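Local atomic coordinates of transcriptional regulator (Pseudomonas aeruginosa, PDB entry 3E7Q), a protein that probably binds operator DNA as a TetR-family transcriptional regulator, most likely a repressor. Residues Pro90-Phe95 against Arg146-Glu151; Glu160-Ser165 against Glu194-Gly199. All coordinates share one frame; numbering follows the deposited sequence.

Interaction 1 of 2, residues Pro90-Phe95 against Arg146-Glu151; sequences PRLSAF and RQLAEE
Q147, on helix 124-152, meets R91 of helix 88-99. Its chain is extended, with CG anti to the backbone N (chi1 -156°), and this carries the amide over to the arginine. R91 NH1 donates a hydrogen bond of 3.2 Å to Q147 OE1. The bond is bent, with an N-H...O angle of 152°. The oxygen lies at the edge of the guanidinium, a little tilted from its plane. The donor, in turn, sits above the plane of the amide carbonyl and is not on a lone pair. The two flat groups are turned 51° from each other, and the two side chains cross at about a right angle. R91 also touches with its aliphatic part, as its CD lies 3.5 Å from Q147 OE1. The other end of the amide is engaged too: Q147 NE2 is hydrogen-bonded to the carbonyl oxygen of G86. The glutamine thus ties helix 124-152 both to helix 88-99 and to the residues that lead into it. Both helices belong to the all-helical C-terminal region, of the BetI type, of a TetR-family regulator.

L148 is the next residue along and makes the apolar half of the contact. Its CD2 meets CD1 of L92 at 4.1 Å, one methyl against another, and these side chains also cross steeply. L92 is buried further by L141 and V144 of helix 124-152 and by L166 of helix 159-179. The nearest CA atoms, those of L92 and L148, are 9.4 Å apart. E151 reaches helix 88-99 just before segment 90-95: its OE2 accepts a hydrogen bond from the backbone N of A88, the first residue of that helix.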
ATOM      1  N   PRO B  90      -1.405  24.484 -11.326  1.00 39.16           N
ATOM      2  CA  PRO B  90      -0.994  25.008 -10.022  1.00 39.42           C
ATOM      3  C   PRO B  90      -1.699  24.331  -8.804  1.00 39.50           C
ATOM      4  O   PRO B  90      -1.036  24.067  -7.809  1.00 37.62           O
ATOM      5  CB  PRO B  90      -1.301  26.499 -10.124  1.00 39.61           C
ATOM      6  CG  PRO B  90      -1.308  26.802 -11.564  1.00 39.36           C
ATOM      7  CD  PRO B  90      -1.942  25.546 -12.171  1.00 39.23           C
ATOM      8  N   ARG B  91      -2.995  24.028  -8.943  1.00 39.87           N
ATOM      9  CA  ARG B  91      -3.790  23.258  -7.968  1.00 39.98           C
ATOM     10  C   ARG B  91      -3.286  21.809  -7.791  1.00 39.34           C
ATOM     11  O   ARG B  91      -3.155  21.329  -6.659  1.00 39.05           O
ATOM     12  CB  ARG B  91      -5.273  23.216  -8.366  1.00 39.84           C
ATOM     13  CG  ARG B  91      -5.988  24.538  -8.444  1.00 41.28           C
ATOM     14  CD  ARG B  91      -7.494  24.401  -8.688  1.00 42.49           C
ATOM     15  NE  ARG B  91      -8.169  25.538  -8.069  1.00 48.49           N
ATOM     16  CZ  ARG B  91      -9.355  26.047  -8.454  1.00 53.52           C
ATOM     17  NH1 ARG B  91     -10.062  25.492  -9.447  1.00 53.97           N
ATOM     18  NH2 ARG B  91      -9.860  27.135  -7.846  1.00 52.40           N
ATOM     19  N   LEU B  92      -2.992  21.121  -8.894  1.00 39.11           N
ATOM     20  CA  LEU B  92      -2.365  19.794  -8.806  1.00 39.45           C
ATOM     21  C   LEU B  92      -0.967  19.856  -8.112  1.00 39.09           C
ATOM     22  O   LEU B  92      -0.673  19.014  -7.280  1.00 39.80           O
ATOM     23  CB  LEU B  92      -2.228  19.085 -10.175  1.00 38.97           C
ATOM     24  CG  LEU B  92      -3.483  18.497 -10.829  1.00 39.26           C
ATOM     25  CD1 LEU B  92      -3.200  18.190 -12.238  1.00 38.55           C
ATOM     26  CD2 LEU B  92      -4.061  17.274 -10.069  1.00 35.14           C
ATOM     27  N   SER B  93      -0.133  20.819  -8.488  1.00 38.51           N
ATOM     28  CA  SER B  93       1.183  21.019  -7.846  1.00 39.22           C
ATOM     29  C   SER B  93       1.104  21.299  -6.391  1.00 37.50           C
ATOM     30  O   SER B  93       1.936  20.830  -5.651  1.00 38.65           O
ATOM     31  CB  SER B  93       1.954  22.162  -8.503  1.00 38.52           C
ATOM     32  OG  SER B  93       1.999  21.876  -9.864  1.00 42.35           O
ATOM     33  N   ALA B  94       0.116  22.071  -5.977  1.00 38.02           N
ATOM     34  CA  ALA B  94      -0.084  22.324  -4.567  1.00 38.97           C
ATOM     35  C   ALA B  94      -0.505  21.016  -3.880  1.00 39.15           C
ATOM     36  O   ALA B  94       0.046  20.694  -2.861  1.00 41.00           O
ATOM     37  CB  ALA B  94      -1.102  23.445  -4.346  1.00 39.03           C
ATOM     38  N   PHE B  95      -1.456  20.267  -4.448  1.00 39.39           N
ATOM     39  CA  PHE B  95      -1.799  18.912  -3.992  1.00 39.88           C
ATOM     40  C   PHE B  95      -0.575  18.016  -3.810  1.00 39.80           C
ATOM     41  O   PHE B  95      -0.436  17.424  -2.779  1.00 39.63           O
ATOM     42  CB  PHE B  95      -2.760  18.245  -4.959  1.00 40.32           C
ATOM     43  CG  PHE B  95      -3.439  17.016  -4.433  1.00 42.61           C
ATOM     44  CD1 PHE B  95      -4.760  17.076  -3.937  1.00 43.66           C
ATOM     45  CD2 PHE B  95      -2.831  15.737  -4.550  1.00 45.36           C
ATOM     46  CE1 PHE B  95      -5.411  15.894  -3.473  1.00 43.18           C
ATOM     47  CE2 PHE B  95      -3.465  14.606  -4.086  1.00 39.61           C
ATOM     48  CZ  PHE B  95      -4.748  14.686  -3.536  1.00 40.83           C
ATOM     49  N   ARG B 146     -10.649  17.319 -14.561  1.00 40.41           N
ATOM     50  CA  ARG B 146     -11.636  17.888 -15.464  1.00 41.32           C
ATOM     51  C   ARG B 146     -11.369  19.296 -15.849  1.00 40.27           C
ATOM     52  O   ARG B 146     -11.574  19.642 -16.993  1.00 39.39           O
ATOM     53  CB  ARG B 146     -13.003  17.869 -14.857  1.00 42.36           C
ATOM     54  CG  ARG B 146     -13.519  16.479 -14.862  1.00 48.12           C
ATOM     55  CD  ARG B 146     -14.973  16.432 -14.604  1.00 52.72           C
ATOM     56  NE  ARG B 146     -15.352  15.068 -14.823  1.00 55.44           N
ATOM     57  CZ  ARG B 146     -16.279  14.444 -14.136  1.00 58.49           C
ATOM     58  NH1 ARG B 146     -16.926  15.093 -13.174  1.00 58.93           N
ATOM     59  NH2 ARG B 146     -16.514  13.158 -14.399  1.00 59.48           N
ATOM     60  N   GLN B 147     -10.965  20.111 -14.890  1.00 39.45           N
ATOM     61  CA  GLN B 147     -10.459  21.467 -15.190  1.00 39.81           C
ATOM     62  C   GLN B 147      -9.301  21.393 -16.178  1.00 38.81           C
ATOM     63  O   GLN B 147      -9.319  22.048 -17.196  1.00 39.39           O
ATOM     64  CB  GLN B 147     -10.010  22.128 -13.880  1.00 40.22           C
ATOM     65  CG  GLN B 147     -10.027  23.590 -13.920  1.00 41.84           C
ATOM     66  CD  GLN B 147      -9.338  24.257 -12.738  1.00 40.39           C
ATOM     67  OE1 GLN B 147      -8.961  23.623 -11.767  1.00 42.13           O
ATOM     68  NE2 GLN B 147      -9.195  25.542 -12.831  1.00 40.78           N
ATOM     69  N   LEU B 148      -8.333  20.533 -15.889  1.00 37.98           N
ATOM     70  CA  LEU B 148      -7.226  20.261 -16.797  1.00 38.61           C
ATOM     71  C   LEU B 148      -7.638  19.907 -18.212  1.00 38.24           C
ATOM     72  O   LEU B 148      -7.084  20.464 -19.175  1.00 39.13           O
ATOM     73  CB  LEU B 148      -6.290  19.175 -16.278  1.00 38.01           C
ATOM     74  CG  LEU B 148      -4.885  19.037 -16.893  1.00 37.26           C
ATOM     75  CD1 LEU B 148      -4.037  20.302 -16.677  1.00 35.23           C
ATOM     76  CD2 LEU B 148      -4.180  17.839 -16.255  1.00 38.04           C
ATOM     77  N   ALA B 149      -8.582  18.989 -18.311  1.00 38.21           N
ATOM     78  CA  ALA B 149      -9.138  18.550 -19.575  1.00 38.06           C
ATOM     79  C   ALA B 149      -9.830  19.683 -20.361  1.00 38.08           C
ATOM     80  O   ALA B 149      -9.658  19.795 -21.588  1.00 36.24           O
ATOM     81  CB  ALA B 149     -10.117  17.381 -19.324  1.00 37.27           C
ATOM     82  N   GLU B 150     -10.612  20.499 -19.652  1.00 38.62           N
ATOM     83  CA  GLU B 150     -11.252  21.688 -20.224  1.00 39.62           C
ATOM     84  C   GLU B 150     -10.204  22.732 -20.737  1.00 38.97           C
ATOM     85  O   GLU B 150     -10.276  23.189 -21.859  1.00 38.52           O
ATOM     86  CB  GLU B 150     -12.226  22.332 -19.217  1.00 39.85           C
ATOM     87  CG  GLU B 150     -12.740  23.775 -19.675  1.00 42.34           C
ATOM     88  CD  GLU B 150     -13.785  23.771 -20.837  1.00 47.58           C
ATOM     89  OE1 GLU B 150     -14.379  22.692 -21.113  1.00 51.09           O
ATOM     90  OE2 GLU B 150     -14.015  24.858 -21.459  1.00 50.43           O
ATOM     91  N   GLU B 151      -9.199  23.041 -19.917  1.00 39.92           N
ATOM     92  CA  GLU B 151      -8.043  23.869 -20.354  1.00 39.73           C
ATOM     93  C   GLU B 151      -7.397  23.326 -21.649  1.00 40.56           C
ATOM     94  O   GLU B 151      -6.945  24.088 -22.526  1.00 39.24           O
ATOM     95  CB  GLU B 151      -7.011  23.944 -19.224  1.00 39.07           C
ATOM     96  CG  GLU B 151      -7.449  24.748 -17.992  1.00 38.41           C
ATOM     97  CD  GLU B 151      -6.383  24.768 -16.884  1.00 39.05           C
ATOM     98  OE1 GLU B 151      -5.206  24.367 -17.106  1.00 38.34           O
ATOM     99  OE2 GLU B 151      -6.707  25.230 -15.793  1.00 37.82           O
TER

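Interaction 2 of 2, residues Glu160-Ser165 against Glu194-Gly199; sequences ELAAIS and EAWVDG
W196 points its indole at helix 159-179 and meets S165 and A162 there. CG stands anti to the backbone N (chi1 -177°), which carries the ring across toward helix 159-179. The ring then stands steeply to the CA-CB-CG plane (chi2 91°). Its pyrrole N-H faces S165. NE1 donates a weak hydrogen bond to S165 OG, with 3.3 Å between the atoms and an N-H...O angle of 141°. The hydroxyl oxygen lies at the ring edge, near the ring plane. The S165 side chain also packs against the six-membered ring, with CB 3.8 Å from W196 CZ2.

One turn earlier, A162 meets the far end of the indole. Its backbone oxygen approaches obliquely and is 3.6 Å from W196 CH2. Its CB is more distant, 4.4 Å from the same carbon. The indole bridges segments 160-165 and 194-199, where the CA atoms of S165 and W196 are 9.5 Å apart. V197 CG2, from the tryptophan's own helix, lies at another part of the ring edge, in plane.

L166 and L169 of helix 159-179 also touch W196. The second subunit comes close: its I192 packs on S165, and its R207 makes a salt bridge with D198. Helices 159-179 and 186-204 are the last two of the chain, and here they pack together beside the other subunit, as the two C-terminal helices do in the dimer interface typical of TetR-family regulators.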
ATOM      1  N   GLU B 160     -12.468  10.090 -14.366  1.00 39.39           N
ATOM      2  CA  GLU B 160     -12.628   9.097 -13.278  1.00 40.49           C
ATOM      3  C   GLU B 160     -11.510   8.040 -13.271  1.00 39.17           C
ATOM      4  O   GLU B 160     -10.887   7.756 -12.224  1.00 39.20           O
ATOM      5  CB  GLU B 160     -14.003   8.412 -13.384  1.00 41.21           C
ATOM      6  CG  GLU B 160     -15.220   9.332 -13.197  1.00 45.40           C
ATOM      7  CD  GLU B 160     -16.563   8.621 -13.503  1.00 49.54           C
ATOM      8  OE1 GLU B 160     -16.684   7.398 -13.193  1.00 65.10           O
ATOM      9  OE2 GLU B 160     -17.520   9.259 -14.053  1.00 62.15           O
ATOM     10  N   LEU B 161     -11.212   7.496 -14.454  1.00 37.60           N
ATOM     11  CA  LEU B 161     -10.158   6.549 -14.598  1.00 37.30           C
ATOM     12  C   LEU B 161      -8.805   7.156 -14.406  1.00 36.43           C
ATOM     13  O   LEU B 161      -7.978   6.548 -13.712  1.00 35.74           O
ATOM     14  CB  LEU B 161     -10.266   5.798 -15.920  1.00 39.19           C
ATOM     15  CG  LEU B 161      -9.494   4.480 -16.026  1.00 42.29           C
ATOM     16  CD1 LEU B 161     -10.071   3.373 -15.081  1.00 39.82           C
ATOM     17  CD2 LEU B 161      -9.454   4.094 -17.459  1.00 41.63           C
ATOM     18  N   ALA B 162      -8.616   8.379 -14.946  1.00 35.43           N
ATOM     19  CA  ALA B 162      -7.424   9.193 -14.708  1.00 34.60           C
ATOM     20  C   ALA B 162      -7.192   9.423 -13.215  1.00 34.41           C
ATOM     21  O   ALA B 162      -6.071   9.349 -12.726  1.00 33.86           O
ATOM     22  CB  ALA B 162      -7.510  10.520 -15.503  1.00 34.27           C
ATOM     23  N   ALA B 163      -8.255   9.702 -12.475  1.00 35.63           N
ATOM     24  CA  ALA B 163      -8.135   9.947 -11.040  1.00 36.08           C
ATOM     25  C   ALA B 163      -7.742   8.646 -10.268  1.00 35.76           C
ATOM     26  O   ALA B 163      -6.984   8.693  -9.337  1.00 37.87           O
ATOM     27  CB  ALA B 163      -9.409  10.608 -10.490  1.00 35.27           C
ATOM     28  N   ILE B 164      -8.246   7.496 -10.666  1.00 34.82           N
ATOM     29  CA  ILE B 164      -7.807   6.259 -10.112  1.00 35.08           C
ATOM     30  C   ILE B 164      -6.291   6.058 -10.360  1.00 35.89           C
ATOM     31  O   ILE B 164      -5.578   5.613  -9.464  1.00 36.43           O
ATOM     32  CB  ILE B 164      -8.616   5.018 -10.654  1.00 35.29           C
ATOM     33  CG1 ILE B 164     -10.033   5.028 -10.079  1.00 35.27           C
ATOM     34  CG2 ILE B 164      -7.823   3.650 -10.407  1.00 30.55           C
ATOM     35  CD1 ILE B 164     -11.078   4.277 -10.914  1.00 34.05           C
ATOM     36  N   SER B 165      -5.798   6.439 -11.522  1.00 36.23           N
ATOM     37  CA  SER B 165      -4.385   6.265 -11.860  1.00 36.13           C
ATOM     38  C   SER B 165      -3.492   7.134 -10.984  1.00 37.45           C
ATOM     39  O   SER B 165      -2.468   6.696 -10.428  1.00 38.01           O
ATOM     40  CB  SER B 165      -4.179   6.619 -13.339  1.00 35.68           C
ATOM     41  OG  SER B 165      -2.819   6.461 -13.742  1.00 34.07           O
ATOM     42  N   GLU B 194       4.357  15.353 -11.141  1.00 37.41           N
ATOM     43  CA  GLU B 194       4.334  16.301 -12.235  1.00 37.00           C
ATOM     44  C   GLU B 194       4.602  15.607 -13.544  1.00 36.71           C
ATOM     45  O   GLU B 194       4.048  16.007 -14.561  1.00 35.98           O
ATOM     46  CB  GLU B 194       5.393  17.403 -12.085  1.00 37.11           C
ATOM     47  CG  GLU B 194       5.321  18.256 -10.872  1.00 37.57           C
ATOM     48  CD  GLU B 194       4.087  19.124 -10.767  1.00 39.87           C
ATOM     49  OE1 GLU B 194       3.252  19.182 -11.688  1.00 39.95           O
ATOM     50  OE2 GLU B 194       3.948  19.800  -9.720  1.00 44.12           O
ATOM     51  N   ALA B 195       5.507  14.625 -13.537  1.00 37.31           N
ATOM     52  CA  ALA B 195       5.862  13.912 -14.775  1.00 38.51           C
ATOM     53  C   ALA B 195       4.688  13.120 -15.340  1.00 39.52           C
ATOM     54  O   ALA B 195       4.535  12.965 -16.573  1.00 40.97           O
ATOM     55  CB  ALA B 195       7.080  13.032 -14.576  1.00 37.57           C
ATOM     56  N   TRP B 196       3.863  12.593 -14.436  1.00 40.21           N
ATOM     57  CA  TRP B 196       2.642  11.927 -14.816  1.00 40.14           C
ATOM     58  C   TRP B 196       1.632  12.857 -15.530  1.00 39.12           C
ATOM     59  O   TRP B 196       1.007  12.497 -16.522  1.00 38.30           O
ATOM     60  CB  TRP B 196       1.973  11.401 -13.537  1.00 40.87           C
ATOM     61  CG  TRP B 196       0.744  10.645 -13.777  1.00 40.84           C
ATOM     62  CD1 TRP B 196       0.679   9.323 -13.968  1.00 42.71           C
ATOM     63  CD2 TRP B 196      -0.633  11.132 -13.827  1.00 39.83           C
ATOM     64  NE1 TRP B 196      -0.624   8.936 -14.132  1.00 45.01           N
ATOM     65  CE2 TRP B 196      -1.448  10.017 -14.076  1.00 40.57           C
ATOM     66  CE3 TRP B 196      -1.233  12.379 -13.703  1.00 40.09           C
ATOM     67  CZ2 TRP B 196      -2.836  10.098 -14.219  1.00 42.01           C
ATOM     68  CZ3 TRP B 196      -2.621  12.466 -13.838  1.00 42.44           C
ATOM     69  CH2 TRP B 196      -3.409  11.318 -14.075  1.00 41.02           C
ATOM     70  N   VAL B 197       1.403  14.007 -14.921  1.00 38.90           N
ATOM     71  CA  VAL B 197       0.561  15.052 -15.537  1.00 38.84           C
ATOM     72  C   VAL B 197       1.104  15.474 -16.874  1.00 38.79           C
ATOM     73  O   VAL B 197       0.326  15.630 -17.810  1.00 36.79           O
ATOM     74  CB  VAL B 197       0.364  16.312 -14.617  1.00 37.86           C
ATOM     75  CG1 VAL B 197      -0.649  17.243 -15.188  1.00 34.11           C
ATOM     76  CG2 VAL B 197      -0.051  15.873 -13.181  1.00 38.30           C
ATOM     77  N   ASP B 198       2.433  15.644 -16.956  1.00 39.58           N
ATOM     78  CA  ASP B 198       3.094  15.963 -18.226  1.00 40.35           C
ATOM     79  C   ASP B 198       2.729  14.930 -19.270  1.00 41.35           C
ATOM     80  O   ASP B 198       2.412  15.267 -20.407  1.00 41.18           O
ATOM     81  CB  ASP B 198       4.631  15.943 -18.135  1.00 41.01           C
ATOM     82  CG  ASP B 198       5.226  17.099 -17.353  1.00 40.91           C
ATOM     83  OD1 ASP B 198       4.542  18.063 -16.979  1.00 40.27           O
ATOM     84  OD2 ASP B 198       6.445  17.024 -17.115  1.00 43.31           O
ATOM     85  N   GLY B 199       2.846  13.665 -18.884  1.00 42.37           N
ATOM     86  CA  GLY B 199       2.466  12.535 -19.729  1.00 42.43           C
ATOM     87  C   GLY B 199       1.066  12.610 -20.307  1.00 41.78           C
ATOM     88  O   GLY B 199       0.893  12.491 -21.500  1.00 41.60           O
TER

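Interactions 1 and 2 lie on the same side of the chain's centre, with their own centres about 11 Å apart. They join different pairs of helices. Interaction 1 is partly buried, with a polar arginine-glutamine pair beside a leucine pair. The touching residues of interaction 2 are all buried, and every contact there runs through one tryptophan ring. V197 connects them: its CG1 packs on CD2 of L148 at 3.7 Å and also on L92. A probable hydrogen bond between S93 and E194 joins the same neighbourhoods. The second subunit touches residues of interaction 2, whereas no other chain of the assembly touches the segments of interaction 1.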